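Local coordinates for protein vanadium-dependent haloperoxidase (PDB 4CIT) that binds vanadate and, as a bacterial vanadium-dependent iodoperoxidase, probably uses peroxide to oxidise iodide, at residues Asn92-Pro98 / His162-Trp166; Ser376-Thr380 / Phe407-Ala411; Asp385-Asp391 / Arg402-Phe407. All blocks are in the same frame, centred on the assembly; numbering follows the deposited sequence. Where two conformers were deposited one is given.

Contact 1 of 3, residues Asn92-Pro98 / His162-Trp166; sequences NGLTAIP and HIGEW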
# COMPACT_ATOMS: atom_id res chain seq x y z
N ASN A 92 -0.60 16.99 -5.18
CA ASN A 92 -0.98 17.52 -6.49
C ASN A 92 -2.46 17.76 -6.70
O ASN A 92 -3.23 16.85 -6.59
CB ASN A 92 -0.46 16.52 -7.57
CG ASN A 92 1.12 16.45 -7.59
OD1 ASN A 92 1.81 17.48 -7.34
ND2 ASN A 92 1.67 15.32 -7.94
N GLY A 93 -2.84 19.01 -6.97
CA GLY A 93 -4.24 19.38 -7.22
C GLY A 93 -5.14 19.65 -5.96
O GLY A 93 -6.28 19.94 -6.13
N LEU A 94 -4.66 19.41 -4.78
CA LEU A 94 -5.49 19.45 -3.60
C LEU A 94 -5.54 20.88 -3.06
O LEU A 94 -4.53 21.52 -2.78
CB LEU A 94 -4.91 18.59 -2.53
CG LEU A 94 -5.71 18.59 -1.21
CD1 LEU A 94 -7.13 18.13 -1.42
CD2 LEU A 94 -4.97 17.76 -0.17
N THR A 95 -6.78 21.37 -3.00
CA THR A 95 -7.11 22.65 -2.37
C THR A 95 -7.76 22.55 -1.02
O THR A 95 -8.11 21.46 -0.52
CB THR A 95 -8.06 23.50 -3.27
OG1 THR A 95 -9.31 22.81 -3.41
CG2 THR A 95 -7.39 23.82 -4.64
N ALA A 96 -7.89 23.69 -0.37
CA ALA A 96 -8.40 23.68 1.03
C ALA A 96 -9.80 23.09 1.19
O ALA A 96 -10.77 23.42 0.45
CB ALA A 96 -8.26 25.05 1.66
N ILE A 97 -9.96 22.25 2.22
CA ILE A 97 -11.30 21.73 2.58
C ILE A 97 -12.16 22.84 3.19
O ILE A 97 -11.63 23.82 3.72
CB ILE A 97 -11.30 20.54 3.53
CG1 ILE A 97 -10.58 20.80 4.84
CG2 ILE A 97 -10.69 19.25 2.85
CD1 ILE A 97 -10.98 19.86 5.96
N PRO A 98 -13.47 22.64 3.16
CA PRO A 98 -14.33 23.56 3.84
C PRO A 98 -14.01 23.55 5.32
O PRO A 98 -13.76 22.49 5.86
CB PRO A 98 -15.75 22.95 3.64
CG PRO A 98 -15.63 21.99 2.54
CD PRO A 98 -14.20 21.64 2.36
N HIS A 162 -15.67 17.16 -0.97
CA HIS A 162 -14.61 17.97 -1.51
C HIS A 162 -13.49 17.07 -2.00
O HIS A 162 -12.92 17.23 -3.12
CB HIS A 162 -14.17 19.07 -0.53
CG HIS A 162 -12.96 19.85 -0.97
ND1 HIS A 162 -13.07 20.99 -1.71
CD2 HIS A 162 -11.63 19.67 -0.75
CE1 HIS A 162 -11.87 21.48 -1.97
NE2 HIS A 162 -10.97 20.70 -1.38
N ILE A 163 -13.08 16.18 -1.10
CA ILE A 163 -11.99 15.29 -1.42
C ILE A 163 -12.38 14.35 -2.58
O ILE A 163 -11.55 14.12 -3.51
CB ILE A 163 -11.57 14.50 -0.20
CG1 ILE A 163 -11.10 15.50 0.87
CG2 ILE A 163 -10.58 13.42 -0.62
CD1 ILE A 163 -9.78 16.18 0.61
N GLY A 164 -13.64 13.95 -2.62
CA GLY A 164 -14.18 13.15 -3.75
C GLY A 164 -14.06 13.83 -5.13
O GLY A 164 -13.71 13.21 -6.11
N GLU A 165 -14.29 15.14 -5.18
CA GLU A 165 -14.16 15.85 -6.41
C GLU A 165 -12.71 15.79 -6.92
O GLU A 165 -12.54 15.66 -8.12
CB GLU A 165 -14.57 17.32 -6.30
CG GLU A 165 -16.07 17.42 -6.16
CD GLU A 165 -16.54 18.88 -5.93
OE1 GLU A 165 -15.82 19.84 -6.31
OE2 GLU A 165 -17.67 19.03 -5.39
N TRP A 166 -11.75 15.94 -6.01
CA TRP A 166 -10.32 15.91 -6.34
C TRP A 166 -9.93 14.48 -6.75
O TRP A 166 -9.20 14.33 -7.78
CB TRP A 166 -9.54 16.33 -5.11
CG TRP A 166 -8.07 16.10 -5.16
CD1 TRP A 166 -7.16 16.67 -5.99
CD2 TRP A 166 -7.37 15.40 -4.18
NE1 TRP A 166 -5.92 16.29 -5.63
CE2 TRP A 166 -6.00 15.50 -4.51
CE3 TRP A 166 -7.78 14.67 -3.04
CZ2 TRP A 166 -5.01 14.93 -3.78
CZ3 TRP A 166 -6.77 14.07 -2.29
CH2 TRP A 166 -5.38 14.28 -2.64
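W166 and H162, one helical turn apart on helix 146-167, each donate a ring N-H to a backbone carbonyl of the loop 92-98. The indole bond is the straighter: W166 NE1 reaches N92 O at 2.9 Å with an N-H...O angle of 165°, and the oxygen lies in the ring plane. The imidazole bond is bent more. H162 NE2 meets T95 O at 3.1 Å from well above the plane of that carbonyl, while T95 OG1 sits at the ring edge. With CG of both rings anti to the backbone N (chi1 173° for H162, 168° for W166), the two groups rise from the helix toward the loop. Packing fills in around these bonds. L94 lays CD1 over the six-membered ring of W166 in a CH-pi contact, 3.9 Å from the centroid, and the same methyl touches I163 CD1. Over the imidazole it is I97 CA that covers one face, with CG2 against CD2, while P98 CD rests 3.9 Å from H162 CB. Beyond the pair, Y68 meets the indole edge-to-face and R210 adds a cation-pi contact; N92 ND2 bonds to P211 O and L214 O. Two ring N-H groups of the helix thus satisfy the carbonyls of N92 and T95, while the faces of the same rings pack on L94 and I97.

Contact 2 of 3, residues Ser376-Thr380 / Phe407-Ala411; sequences SVVLT and FKQAA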
# COMPACT_ATOMS: atom_id res chain seq x y z
N SER A 376 8.79 1.55 4.72
CA SER A 376 9.84 1.50 5.72
C SER A 376 10.47 2.87 6.09
O SER A 376 10.73 3.23 7.28
CB SER A 376 10.96 0.65 5.19
OG SER A 376 11.85 0.35 6.25
N VAL A 377 10.78 3.61 5.06
CA VAL A 377 11.32 4.96 5.22
C VAL A 377 10.37 5.87 5.96
O VAL A 377 10.72 6.56 6.91
CB VAL A 377 11.75 5.57 3.88
CG1 VAL A 377 11.97 7.05 4.01
CG2 VAL A 377 13.03 4.89 3.41
N VAL A 378 9.11 5.87 5.55
CA VAL A 378 8.09 6.67 6.23
C VAL A 378 7.90 6.27 7.66
O VAL A 378 7.95 7.14 8.55
CB VAL A 378 6.71 6.64 5.48
CG1 VAL A 378 5.66 7.40 6.28
CG2 VAL A 378 6.89 7.25 4.12
N LEU A 379 7.78 4.96 7.95
CA LEU A 379 7.53 4.54 9.32
C LEU A 379 8.76 4.77 10.19
O LEU A 379 8.63 5.05 11.39
CB LEU A 379 7.08 3.05 9.36
CG LEU A 379 5.70 2.87 8.69
CD1 LEU A 379 5.35 1.38 8.67
CD2 LEU A 379 4.55 3.62 9.29
N THR A 380 9.93 4.59 9.59
CA THR A 380 11.16 4.92 10.33
C THR A 380 11.20 6.40 10.71
O THR A 380 11.58 6.78 11.81
CB THR A 380 12.37 4.50 9.56
OG1 THR A 380 12.25 3.09 9.28
CG2 THR A 380 13.68 4.84 10.35
N PHE A 407 11.60 -1.49 11.11
CA PHE A 407 10.91 -1.49 9.82
C PHE A 407 11.83 -1.86 8.67
O PHE A 407 11.39 -2.58 7.74
CB PHE A 407 10.26 -0.16 9.54
CG PHE A 407 9.37 0.31 10.66
CD1 PHE A 407 8.24 -0.40 11.03
CD2 PHE A 407 9.70 1.47 11.34
CE1 PHE A 407 7.42 0.07 12.04
CE2 PHE A 407 8.89 1.92 12.37
CZ PHE A 407 7.75 1.21 12.70
N LYS A 408 13.09 -1.41 8.76
CA LYS A 408 14.15 -1.70 7.73
C LYS A 408 14.36 -3.20 7.58
O LYS A 408 14.40 -3.74 6.46
CB LYS A 408 15.45 -1.00 8.06
CG LYS A 408 16.45 -1.09 6.90
CD LYS A 408 17.83 -0.60 7.31
CE LYS A 408 18.97 -1.06 6.38
NZ LYS A 408 18.93 -2.49 5.92
N GLN A 409 14.41 -3.89 8.70
CA GLN A 409 14.58 -5.34 8.71
C GLN A 409 13.42 -6.07 8.09
O GLN A 409 13.60 -6.97 7.27
CB GLN A 409 14.94 -5.87 10.07
CG GLN A 409 15.24 -7.38 10.08
CD GLN A 409 15.25 -7.96 11.48
OE1 GLN A 409 14.27 -7.92 12.21
NE2 GLN A 409 16.45 -8.44 11.91
N ALA A 410 12.22 -5.66 8.43
CA ALA A 410 11.03 -6.17 7.76
C ALA A 410 11.05 -5.93 6.26
O ALA A 410 10.68 -6.85 5.52
CB ALA A 410 9.78 -5.63 8.35
N ALA A 411 11.35 -4.72 5.81
CA ALA A 411 11.43 -4.45 4.37
C ALA A 411 12.47 -5.33 3.65
O ALA A 411 12.26 -5.80 2.52
CB ALA A 411 11.79 -2.98 4.08
O HOH W 1 13.88 1.01 10.44
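Helices 376-380 and 407-411 run antiparallel, their N-to-C directions 168° apart and their axes 9.3 Å apart at closest approach, with S376 and F407 nearest at the CA atoms. F407 buries the largest area of any residue here. Its ring turns one face to L379, whose CB stands over the ring centre, 3.6 Å from the centroid and 9° off the normal, a CH-pi contact of nearly ideal direction. Since CG of F407 is anti to its own carbonyl carbon (chi1 -52°), the ring reaches across to the neighbouring helix, where CE2 also comes 3.3 Å from L379 O. W292, I295 and A296 of helix 288-302 also pack on L379, and I295 on F407 as well. Without the ring, as with an alanine here, L379 CB is likely to lose its aromatic partner and a gap to open between the helices. Farther along, in the S376 conformer described, S376 CB rests on A411 CB at 3.9 Å. T380 OG1 donates to S376 O, which also accepts from T380 N; the two donors come from opposite faces of the carbonyl. The same hydroxyl accepts from a water, T380 OG1 to water O 2.9 Å, and that water takes the N-H of K408, with K408 N 3.1 Å from the water O. Apolar contact thus joins the helices in their buried part, while a water bridges the K408 N-H, in the first turn of helix 407-420, to the hydroxyl of T380.

Contact 3 of 3, residues Asp385-Asp391 / Arg402-Phe407; sequences DNFSFDD and RSFKSF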
# COMPACT_ATOMS: atom_id res chain seq x y z
N ASP A 385 13.92 4.46 14.13
CA ASP A 385 14.72 3.27 13.76
C ASP A 385 14.78 2.39 14.91
O ASP A 385 14.47 2.77 16.01
CB ASP A 385 16.13 3.65 13.24
CG ASP A 385 16.81 2.51 12.38
OD1 ASP A 385 16.15 1.51 11.96
OD2 ASP A 385 18.05 2.65 12.16
N ASN A 386 15.14 1.13 14.66
CA ASN A 386 15.20 0.15 15.72
C ASN A 386 13.87 -0.03 16.45
O ASN A 386 13.81 -0.25 17.66
CB ASN A 386 16.40 0.41 16.68
CG ASN A 386 17.72 0.14 16.02
OD1 ASN A 386 17.81 -0.58 15.01
ND2 ASN A 386 18.78 0.75 16.55
N PHE A 387 12.75 0.07 15.68
CA PHE A 387 11.44 -0.10 16.23
C PHE A 387 11.09 -1.59 16.15
O PHE A 387 10.78 -2.12 15.06
CB PHE A 387 10.39 0.74 15.45
CG PHE A 387 9.07 0.79 16.08
CD1 PHE A 387 8.15 -0.21 15.87
CD2 PHE A 387 8.71 1.84 16.91
CE1 PHE A 387 6.91 -0.20 16.49
CE2 PHE A 387 7.46 1.88 17.52
CZ PHE A 387 6.56 0.86 17.30
N SER A 388 11.16 -2.28 17.28
CA SER A 388 10.90 -3.70 17.26
C SER A 388 9.37 -3.94 17.32
O SER A 388 8.59 -3.23 17.95
CB SER A 388 11.68 -4.45 18.35
OG SER A 388 11.10 -4.09 19.59
N PHE A 389 8.93 -4.96 16.62
CA PHE A 389 7.53 -5.29 16.59
C PHE A 389 7.26 -6.72 16.19
O PHE A 389 8.12 -7.40 15.54
CB PHE A 389 6.71 -4.30 15.66
CG PHE A 389 7.03 -4.38 14.21
CD1 PHE A 389 8.10 -3.69 13.72
CD2 PHE A 389 6.24 -5.16 13.33
CE1 PHE A 389 8.46 -3.80 12.35
CE2 PHE A 389 6.55 -5.22 11.99
CZ PHE A 389 7.65 -4.53 11.50
N ASP A 390 6.12 -7.22 16.68
CA ASP A 390 5.55 -8.51 16.26
C ASP A 390 4.53 -8.27 15.20
O ASP A 390 3.51 -7.56 15.45
CB ASP A 390 4.92 -9.19 17.46
CG ASP A 390 5.97 -9.59 18.51
OD1 ASP A 390 7.14 -9.84 18.18
OD2 ASP A 390 5.62 -9.59 19.72
N ASP A 391 4.73 -8.87 14.04
CA ASP A 391 3.85 -8.65 12.89
C ASP A 391 2.80 -9.76 12.86
O ASP A 391 3.14 -10.88 12.40
CB ASP A 391 4.64 -8.62 11.58
CG ASP A 391 3.78 -8.47 10.33
OD1 ASP A 391 2.51 -8.40 10.46
OD2 ASP A 391 4.37 -8.36 9.23
N ARG A 402 5.50 -13.18 12.77
CA ARG A 402 6.98 -13.02 12.66
C ARG A 402 7.37 -11.74 13.32
O ARG A 402 6.58 -10.77 13.30
CB ARG A 402 7.47 -13.06 11.19
CG ARG A 402 7.21 -14.36 10.41
CD ARG A 402 7.84 -14.39 9.03
NE ARG A 402 9.27 -14.20 8.98
CZ ARG A 402 10.18 -15.15 9.32
NH1 ARG A 402 9.79 -16.40 9.65
NH2 ARG A 402 11.47 -14.88 9.27
N SER A 403 8.55 -11.74 13.97
CA SER A 403 9.03 -10.61 14.78
C SER A 403 10.14 -9.91 14.03
O SER A 403 10.89 -10.56 13.32
CB SER A 403 9.50 -11.16 16.12
OG SER A 403 8.27 -11.61 16.80
N PHE A 404 10.26 -8.60 14.24
CA PHE A 404 11.25 -7.79 13.57
C PHE A 404 11.89 -6.80 14.49
O PHE A 404 11.28 -6.37 15.49
CB PHE A 404 10.56 -7.00 12.39
CG PHE A 404 10.02 -7.93 11.37
CD1 PHE A 404 10.86 -8.51 10.45
CD2 PHE A 404 8.70 -8.26 11.35
CE1 PHE A 404 10.35 -9.44 9.51
CE2 PHE A 404 8.20 -9.13 10.36
CZ PHE A 404 9.05 -9.73 9.44
N LYS A 405 13.15 -6.46 14.20
CA LYS A 405 13.85 -5.54 15.08
C LYS A 405 13.68 -4.10 14.62
O LYS A 405 14.06 -3.13 15.38
CB LYS A 405 15.33 -5.85 15.13
CG LYS A 405 15.60 -7.29 15.54
CD LYS A 405 17.03 -7.47 16.07
CE LYS A 405 17.28 -8.92 16.47
NZ LYS A 405 16.38 -9.31 17.60
N SER A 406 13.22 -3.92 13.39
CA SER A 406 13.05 -2.58 12.79
C SER A 406 12.13 -2.64 11.54
O SER A 406 12.01 -3.73 10.93
CB SER A 406 14.43 -2.01 12.40
OG SER A 406 14.99 -2.68 11.27
N PHE A 407 11.60 -1.49 11.11
CA PHE A 407 10.91 -1.49 9.82
C PHE A 407 11.83 -1.86 8.67
O PHE A 407 11.39 -2.58 7.74
CB PHE A 407 10.26 -0.16 9.54
CG PHE A 407 9.37 0.31 10.66
CD1 PHE A 407 8.24 -0.40 11.03
CD2 PHE A 407 9.70 1.47 11.34
CE1 PHE A 407 7.42 0.07 12.04
CE2 PHE A 407 8.89 1.92 12.37
CZ PHE A 407 7.75 1.21 12.70
O HOH W 2 15.16 -3.17 17.71
O HOH W 3 12.49 0.83 12.86
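F389 and F404 face each other across a hydrogen-bonded antiparallel pair, and their rings meet obliquely, planes at 36°. F389 has CG between its backbone N and carbonyl carbon (chi1 67°), which swings the ring back over the partner strand until F404 CB lies above one of its faces. F404 takes the other course, CG anti to the carbonyl carbon (chi1 -63°), and its ring edge receives D391 CB, 3.8 Å from F404 CE2. The strands 389-391 and 402-404 form a two-stranded beta hairpin: F389 N donates to F404 O, F404 N donates back to F389 O at 2.8 Å, and farther on D391 N bonds to R402 O. On the opposite face of the hairpin S403 OG donates to D390 OD1 at 2.5 Å, approaching from above the carboxylate plane. D391 points its acid elsewhere, to T393 and H291, and R402 forms salt bridges with E413 and E258. F387 and F407 extend the aromatic cluster past the strands: their planes are nearly parallel but slid apart, with F387 CD1 3.5 Å from F407 CZ. One water accepts from F387 N and F407 N, and S406 OG caps Q409 N at the start of helix 407-420.

In the fold
Contacts 2 and 3 form one unit: their centres are about 9 Å apart, F407 belongs to both, and the hairpin of contact 3 is nested in the connection between helices 367-383 and 407-420 that contact 2 closes. Direct touches, such as A410 CA on F404 CD1 at 3.6 Å, join them, and all four segments belong to the PAP2 superfamily region of the chain. Vanadate lies about 12 Å from the side chain of A411; helix 367-383 carries the vanadate-pocket residues G367 and H368, and helix 407-420 carries R418. Contact 1 stands apart, its centre about 30 Å from that of contact 2 and about 35 Å from that of contact 3, with the I97 side chain about 10 Å from the bound sodium.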